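Local coordinates for beta-glucanase (Podospora anserina, PDB 4LE3), which probably hydrolyses beta-glucans through a family 131 glycoside hydrolase catalytic domain of concanavalin-like beta-sandwich fold, at residues Q75-T80 with L210-S215; E81-T86 with N201-H206. All blocks are in the same frame, centred on the assembly; numbering follows the deposited sequence.

Strand 78-84 leaves the loop around Gln75 and supplies the first segment of both contacts, with 75-80 followed directly by 81-86. The chain then runs through many strands of both sheets before returning to it. The shorter loop is closed at contact 2, when 201-206 packs beside the later part of the strand; a few residues on, 210-215 closes contact 1 beside its beginning. Contact 2 is therefore nested within the loop closed by contact 1. Strands 205-207 and 209-211 follow each other and both pair with strand 115-120, so the two contacts tie one long strand to two short consecutive strands that lie between it and strand 115-120.

Contact 1. Residues Q75-T80 with L210-S215; sequences QNMRRT and LELPRS
Leu210 CD1 lies over one face of the Arg79 guanidinium, offset toward its rim and 3.7 Å from Arg79 NE. At the edge of that group, nearly in its plane, Arg79 NH1 gives a fairly straight hydrogen bond of 2.9 Å to an in-plane lone pair of Gln75 OE1, while Arg79 NE forms a salt bridge with Glu81. The guanidinium of Arg78 is met at its edge by Glu211 OE1, and the guanidinium and carboxylate planes are only 18° apart. Arg78, Arg79, Leu210 and Glu211 stand on a short antiparallel pairing of strands 78-84 and 209-211 in the beta sandwich: Arg78 and Glu211 share one face of the sheet, Arg79 and Leu210, a non-hydrogen-bonded pair, the other. Arg78 and Glu211 form the hydrogen-bonded pair, with Arg78 N reaching Glu211 O at 3.0 Å and Glu211 N reaching Arg78 O at 2.8 Å.

Glu211 is extended, its CG anti to the backbone N (chi1 -179°), and runs alongside Arg78, whose chain bends at chi3 (96°). Together these bring NH1 of Arg78 within 2.8 Å of OE1 of Glu211, on the syn lone pair, in a salt bridge. The same guanidinium also bonds to the carbonyls of Asp67 and Ser220, so it joins the carboxylate to two loops. A leucine in place of Arg78 would probably leave Glu211 OE1 without its close charged mate and those two carbonyls without their guanidinium donors.

Apolar contacts extend the pairing into the loop: Met77 CB lies 4.0 Å from Leu210 CD2, and Met77 CG lies alongside Leu212, 3.7 Å from Leu212 CD1. At the loop end, the Pro213 ring sits against the Asn76 backbone, with CD of Pro213 3.5 Å from O of Asn76.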
loop_
_atom_site.group_PDB
_atom_site.type_symbol
_atom_site.label_atom_id
_atom_site.label_comp_id
_atom_site.label_asym_id
_atom_site.label_seq_id
_atom_site.Cartn_x
_atom_site.Cartn_y
_atom_site.Cartn_z
ATOM N N GLN A 75 -19.735 -3.987 6.009
ATOM C CA GLN A 75 -19.161 -5.055 5.182
ATOM C C GLN A 75 -18.582 -6.141 6.070
ATOM O O GLN A 75 -18.329 -5.904 7.247
ATOM C CB GLN A 75 -18.051 -4.499 4.293
ATOM C CG GLN A 75 -18.516 -3.355 3.434
ATOM C CD GLN A 75 -17.426 -2.799 2.553
ATOM O OE1 GLN A 75 -16.258 -2.711 2.947
ATOM N NE2 GLN A 75 -17.809 -2.391 1.354
ATOM N N ASN A 76 -18.347 -7.322 5.497
ATOM C CA ASN A 76 -17.800 -8.456 6.248
ATOM C C ASN A 76 -16.290 -8.639 6.106
ATOM O O ASN A 76 -15.732 -9.593 6.629
ATOM C CB ASN A 76 -18.512 -9.742 5.835
ATOM C CG ASN A 76 -18.520 -9.935 4.348
ATOM O OD1 ASN A 76 -17.463 -10.072 3.711
ATOM N ND2 ASN A 76 -19.721 -9.940 3.765
ATOM N N MET A 77 -15.639 -7.734 5.381
ATOM C CA MET A 77 -14.179 -7.772 5.224
ATOM C C MET A 77 -13.625 -6.664 6.147
ATOM O O MET A 77 -14.292 -5.647 6.359
ATOM C CB MET A 77 -13.743 -7.419 3.778
ATOM C CG MET A 77 -14.529 -8.044 2.623
ATOM S SD MET A 77 -15.998 -7.082 2.208
ATOM C CE MET A 77 -15.382 -5.947 1.018
ATOM N N ARG A 78 -12.436 -6.866 6.702
ATOM C CA ARG A 78 -11.805 -5.838 7.533
ATOM C C ARG A 78 -11.009 -4.922 6.608
ATOM O O ARG A 78 -10.326 -5.394 5.704
ATOM C CB ARG A 78 -10.830 -6.445 8.522
ATOM C CG ARG A 78 -11.463 -7.393 9.491
ATOM C CD ARG A 78 -10.369 -8.324 9.997
ATOM N NE ARG A 78 -9.901 -7.803 11.239
ATOM C CZ ARG A 78 -8.874 -8.240 11.953
ATOM N NH1 ARG A 78 -8.103 -9.258 11.570
ATOM N NH2 ARG A 78 -8.677 -7.671 13.124
ATOM N N ARG A 79 -11.098 -3.621 6.860
ATOM C CA ARG A 79 -10.404 -2.638 6.044
ATOM C C ARG A 79 -9.925 -1.441 6.846
ATOM O O ARG A 79 -10.619 -0.984 7.729
ATOM C CB ARG A 79 -11.360 -2.092 4.971
ATOM C CG ARG A 79 -12.017 -3.146 4.119
ATOM C CD ARG A 79 -13.071 -2.527 3.226
ATOM N NE ARG A 79 -12.439 -1.821 2.107
ATOM C CZ ARG A 79 -13.101 -1.399 1.046
ATOM N NH1 ARG A 79 -14.412 -1.607 0.968
ATOM N NH2 ARG A 79 -12.452 -0.793 0.059
ATOM N N THR A 80 -8.752 -0.925 6.475
ATOM C CA THR A 80 -8.208 0.312 7.030
ATOM C C THR A 80 -7.447 0.800 5.803
ATOM O O THR A 80 -6.431 0.197 5.396
ATOM C CB THR A 80 -7.206 0.124 8.159
ATOM O OG1 THR A 80 -7.879 -0.402 9.301
ATOM C CG2 THR A 80 -6.607 1.486 8.539
ATOM N N LEU A 210 -7.126 -4.736 3.009
ATOM C CA LEU A 210 -8.469 -5.305 3.061
ATOM C C LEU A 210 -8.228 -6.783 3.347
ATOM O O LEU A 210 -7.394 -7.414 2.705
ATOM C CB LEU A 210 -9.189 -5.109 1.712
ATOM C CG LEU A 210 -10.619 -5.640 1.593
ATOM C CD1 LEU A 210 -11.349 -4.983 0.443
ATOM C CD2 LEU A 210 -10.563 -7.153 1.409
ATOM N N GLU A 211 -8.917 -7.335 4.345
ATOM C CA GLU A 211 -8.739 -8.740 4.669
ATOM C C GLU A 211 -10.086 -9.470 4.565
ATOM O O GLU A 211 -11.033 -9.116 5.232
ATOM C CB GLU A 211 -8.204 -8.923 6.109
ATOM C CG GLU A 211 -7.973 -10.391 6.471
ATOM C CD GLU A 211 -7.475 -10.583 7.910
ATOM O OE1 GLU A 211 -7.975 -9.877 8.807
ATOM O OE2 GLU A 211 -6.591 -11.431 8.127
ATOM N N LEU A 212 -10.152 -10.494 3.732
ATOM C CA LEU A 212 -11.380 -11.270 3.563
ATOM C C LEU A 212 -11.557 -12.229 4.742
ATOM O O LEU A 212 -10.590 -12.663 5.354
ATOM C CB LEU A 212 -11.276 -12.113 2.292
ATOM C CG LEU A 212 -11.959 -11.678 0.990
ATOM C CD1 LEU A 212 -12.049 -10.192 0.899
ATOM C CD2 LEU A 212 -11.242 -12.288 -0.178
ATOM N N PRO A 213 -12.805 -12.563 5.079
ATOM C CA PRO A 213 -13.037 -13.503 6.186
ATOM C C PRO A 213 -12.806 -14.930 5.658
ATOM O O PRO A 213 -12.720 -15.146 4.450
ATOM C CB PRO A 213 -14.501 -13.266 6.535
ATOM C CG PRO A 213 -15.114 -12.929 5.208
ATOM C CD PRO A 213 -14.064 -11.979 4.603
ATOM N N ARG A 214 -12.643 -15.895 6.559
ATOM C CA ARG A 214 -12.503 -17.297 6.157
ATOM C C ARG A 214 -13.078 -18.098 7.302
ATOM O O ARG A 214 -12.692 -17.913 8.460
ATOM C CB ARG A 214 -11.052 -17.743 5.936
ATOM C CG ARG A 214 -10.982 -19.228 5.494
ATOM C CD ARG A 214 -9.573 -19.755 5.184
ATOM N NE ARG A 214 -9.036 -19.182 3.948
ATOM C CZ ARG A 214 -9.364 -19.594 2.729
ATOM N NH1 ARG A 214 -10.223 -20.604 2.576
ATOM N NH2 ARG A 214 -8.861 -18.974 1.662
ATOM N N SER A 215 -14.015 -18.971 6.960
ATOM C CA SER A 215 -14.685 -19.816 7.937
ATOM C C SER A 215 -13.708 -20.479 8.916
ATOM O O SER A 215 -12.757 -21.142 8.511
ATOM C CB SER A 215 -15.489 -20.880 7.187
ATOM O OG SER A 215 -16.064 -21.802 8.093
#

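Contact 2. Residues E81-T86 with N201-H206; sequences ELIPQT and NGADWH
Ile83 packs against the backbone of Trp205 and the ring of His206. Its CB is 3.8 Å from Trp205 O, and the two branches spread from there around the same carbonyl. CG2 comes within 3.6 Å of Trp205 O and also meets Ala203, 3.9 Å from Ala203 CB. CG1 lies beside the backbone N, opposite the carbonyl carbon (chi1 -63°); with the chain extended beyond CG1, CD1 reaches over one face of the imidazole in a CH-pi contact: Ile83 CD1 is 4.1 Å from the centroid of the His206 ring and 21° off its normal.

The edge of that ring is held by a different side chain. Glu81 OE1 accepts a nearly straight His-carboxylate hydrogen bond from ND1 of His206, modelled at a very short 2.5 Å that is best read with caution; the oxygen lies near the ring plane although the carboxylate is turned 62° from it. Glu121 bonds to NE2, so the imidazole is bonded at both nitrogens, which probably fixes its rotation about the CB-CG bond.

Pro84 takes up the next position along the strand. Its CD touches O of Trp205 at 3.2 Å, and its CG abuts the indole at an edge, 3.9 Å from CE3 of Trp205, the two side chains crossing at about a right angle.

The two segments run roughly antiparallel, joined mainly by side chains. Strand 30-34 pairs with the far side of 81-84, bringing Ile34 onto both Glu81 and His206. On the 205-207 side, strand 115-120 stacks Phe119 on the imidazole and Phe120 on the indole, whose NE1 bonds to the Ala118 carbonyl and whose ring reaches the other sheet of the beta sandwich, meeting Tyr97 of strand 94-102 edge-to-face.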
loop_
_atom_site.group_PDB
_atom_site.type_symbol
_atom_site.label_atom_id
_atom_site.label_comp_id
_atom_site.label_asym_id
_atom_site.label_seq_id
_atom_site.Cartn_x
_atom_site.Cartn_y
_atom_site.Cartn_z
ATOM N N GLU A 81 -7.986 1.844 5.189
ATOM C CA GLU A 81 -7.395 2.359 3.957
ATOM C C GLU A 81 -7.423 3.874 3.905
ATOM O O GLU A 81 -8.327 4.501 4.440
ATOM C CB GLU A 81 -8.207 1.824 2.754
ATOM C CG GLU A 81 -8.143 0.299 2.568
ATOM C CD GLU A 81 -9.421 -0.289 1.956
ATOM O OE1 GLU A 81 -10.081 0.397 1.136
ATOM O OE2 GLU A 81 -9.765 -1.440 2.290
ATOM N N LEU A 82 -6.427 4.430 3.220
ATOM C CA LEU A 82 -6.277 5.857 2.986
ATOM C C LEU A 82 -6.264 5.974 1.456
ATOM O O LEU A 82 -5.732 5.096 0.776
ATOM C CB LEU A 82 -4.908 6.347 3.496
ATOM C CG LEU A 82 -4.649 6.052 4.980
ATOM C CD1 LEU A 82 -3.237 6.500 5.365
ATOM C CD2 LEU A 82 -5.679 6.791 5.805
ATOM N N ILE A 83 -6.836 7.047 0.931
ATOM C CA ILE A 83 -6.849 7.253 -0.521
ATOM C C ILE A 83 -6.220 8.624 -0.785
ATOM O O ILE A 83 -6.476 9.570 -0.053
ATOM C CB ILE A 83 -8.305 7.247 -1.044
ATOM C CG1 ILE A 83 -8.924 5.869 -0.788
ATOM C CG2 ILE A 83 -8.350 7.526 -2.553
ATOM C CD1 ILE A 83 -10.424 5.871 -1.023
ATOM N N PRO A 84 -5.383 8.746 -1.836
ATOM C CA PRO A 84 -4.753 10.040 -2.145
ATOM C C PRO A 84 -5.811 11.136 -2.344
ATOM O O PRO A 84 -6.832 10.914 -2.997
ATOM C CB PRO A 84 -3.993 9.766 -3.451
ATOM C CG PRO A 84 -3.625 8.284 -3.293
ATOM C CD PRO A 84 -4.886 7.683 -2.717
ATOM N N GLN A 85 -5.560 12.308 -1.753
ATOM C CA GLN A 85 -6.438 13.470 -1.918
ATOM C C GLN A 85 -5.574 14.336 -2.809
ATOM O O GLN A 85 -4.561 14.854 -2.358
ATOM C CB GLN A 85 -6.692 14.176 -0.580
ATOM C CG GLN A 85 -7.443 15.483 -0.698
ATOM C CD GLN A 85 -8.762 15.320 -1.427
ATOM O OE1 GLN A 85 -9.668 14.619 -0.958
ATOM N NE2 GLN A 85 -8.882 15.968 -2.582
ATOM N N THR A 86 -5.948 14.467 -4.073
ATOM C CA THR A 86 -5.133 15.243 -5.002
ATOM C C THR A 86 -5.897 15.680 -6.264
ATOM O O THR A 86 -6.946 15.120 -6.595
ATOM C CB THR A 86 -3.898 14.389 -5.417
ATOM O OG1 THR A 86 -3.136 15.050 -6.436
ATOM C CG2 THR A 86 -4.353 13.015 -5.946
ATOM N N ASN A 201 -10.002 5.890 -11.661
ATOM C CA ASN A 201 -10.599 6.875 -10.746
ATOM C C ASN A 201 -11.369 8.134 -10.962
ATOM O O ASN A 201 -11.787 8.588 -12.032
ATOM C CB ASN A 201 -9.557 7.353 -9.688
ATOM C CG ASN A 201 -8.368 8.050 -10.326
ATOM O OD1 ASN A 201 -7.603 8.820 -9.675
ATOM N ND2 ASN A 201 -8.152 7.742 -11.612
ATOM N N GLY A 202 -11.454 8.688 -9.774
ATOM C CA GLY A 202 -11.991 9.952 -9.422
ATOM C C GLY A 202 -10.793 10.073 -8.421
ATOM O O GLY A 202 -9.973 11.005 -8.501
ATOM N N ALA A 203 -10.621 9.028 -7.601
ATOM C CA ALA A 203 -9.568 8.885 -6.575
ATOM C C ALA A 203 -9.874 7.453 -6.185
ATOM O O ALA A 203 -10.922 7.202 -5.607
ATOM C CB ALA A 203 -9.840 9.792 -5.393
ATOM N N ASP A 204 -8.982 6.518 -6.468
ATOM C CA ASP A 204 -9.319 5.133 -6.196
ATOM C C ASP A 204 -8.175 4.196 -5.866
ATOM O O ASP A 204 -8.324 2.979 -6.055
ATOM C CB ASP A 204 -10.062 4.573 -7.399
ATOM C CG ASP A 204 -9.199 4.545 -8.631
ATOM O OD1 ASP A 204 -8.102 5.147 -8.609
ATOM O OD2 ASP A 204 -9.598 3.928 -9.646
ATOM N N TRP A 205 -7.037 4.732 -5.419
ATOM C CA TRP A 205 -5.933 3.862 -5.019
ATOM C C TRP A 205 -6.056 3.751 -3.500
ATOM O O TRP A 205 -6.043 4.751 -2.795
ATOM C CB TRP A 205 -4.581 4.466 -5.352
ATOM C CG TRP A 205 -3.473 3.534 -5.059
ATOM C CD1 TRP A 205 -3.474 2.185 -5.238
ATOM C CD2 TRP A 205 -2.174 3.873 -4.581
ATOM N NE1 TRP A 205 -2.266 1.652 -4.913
ATOM C CE2 TRP A 205 -1.440 2.667 -4.501
ATOM C CE3 TRP A 205 -1.553 5.077 -4.219
ATOM C CZ2 TRP A 205 -0.135 2.618 -4.071
ATOM C CZ3 TRP A 205 -0.239 5.037 -3.792
ATOM C CH2 TRP A 205 0.466 3.815 -3.721
ATOM N N HIS A 206 -6.147 2.526 -3.011
ATOM C CA HIS A 206 -6.333 2.280 -1.594
ATOM C C HIS A 206 -5.039 1.887 -0.933
ATOM O O HIS A 206 -4.588 0.750 -1.044
ATOM C CB HIS A 206 -7.396 1.189 -1.378
ATOM C CG HIS A 206 -8.753 1.583 -1.858
ATOM N ND1 HIS A 206 -9.867 1.561 -1.050
ATOM C CD2 HIS A 206 -9.166 2.078 -3.050
ATOM C CE1 HIS A 206 -10.906 2.034 -1.718
ATOM N NE2 HIS A 206 -10.507 2.356 -2.935
HETATM O O HOH W 1 -7.574 12.333 -7.300
#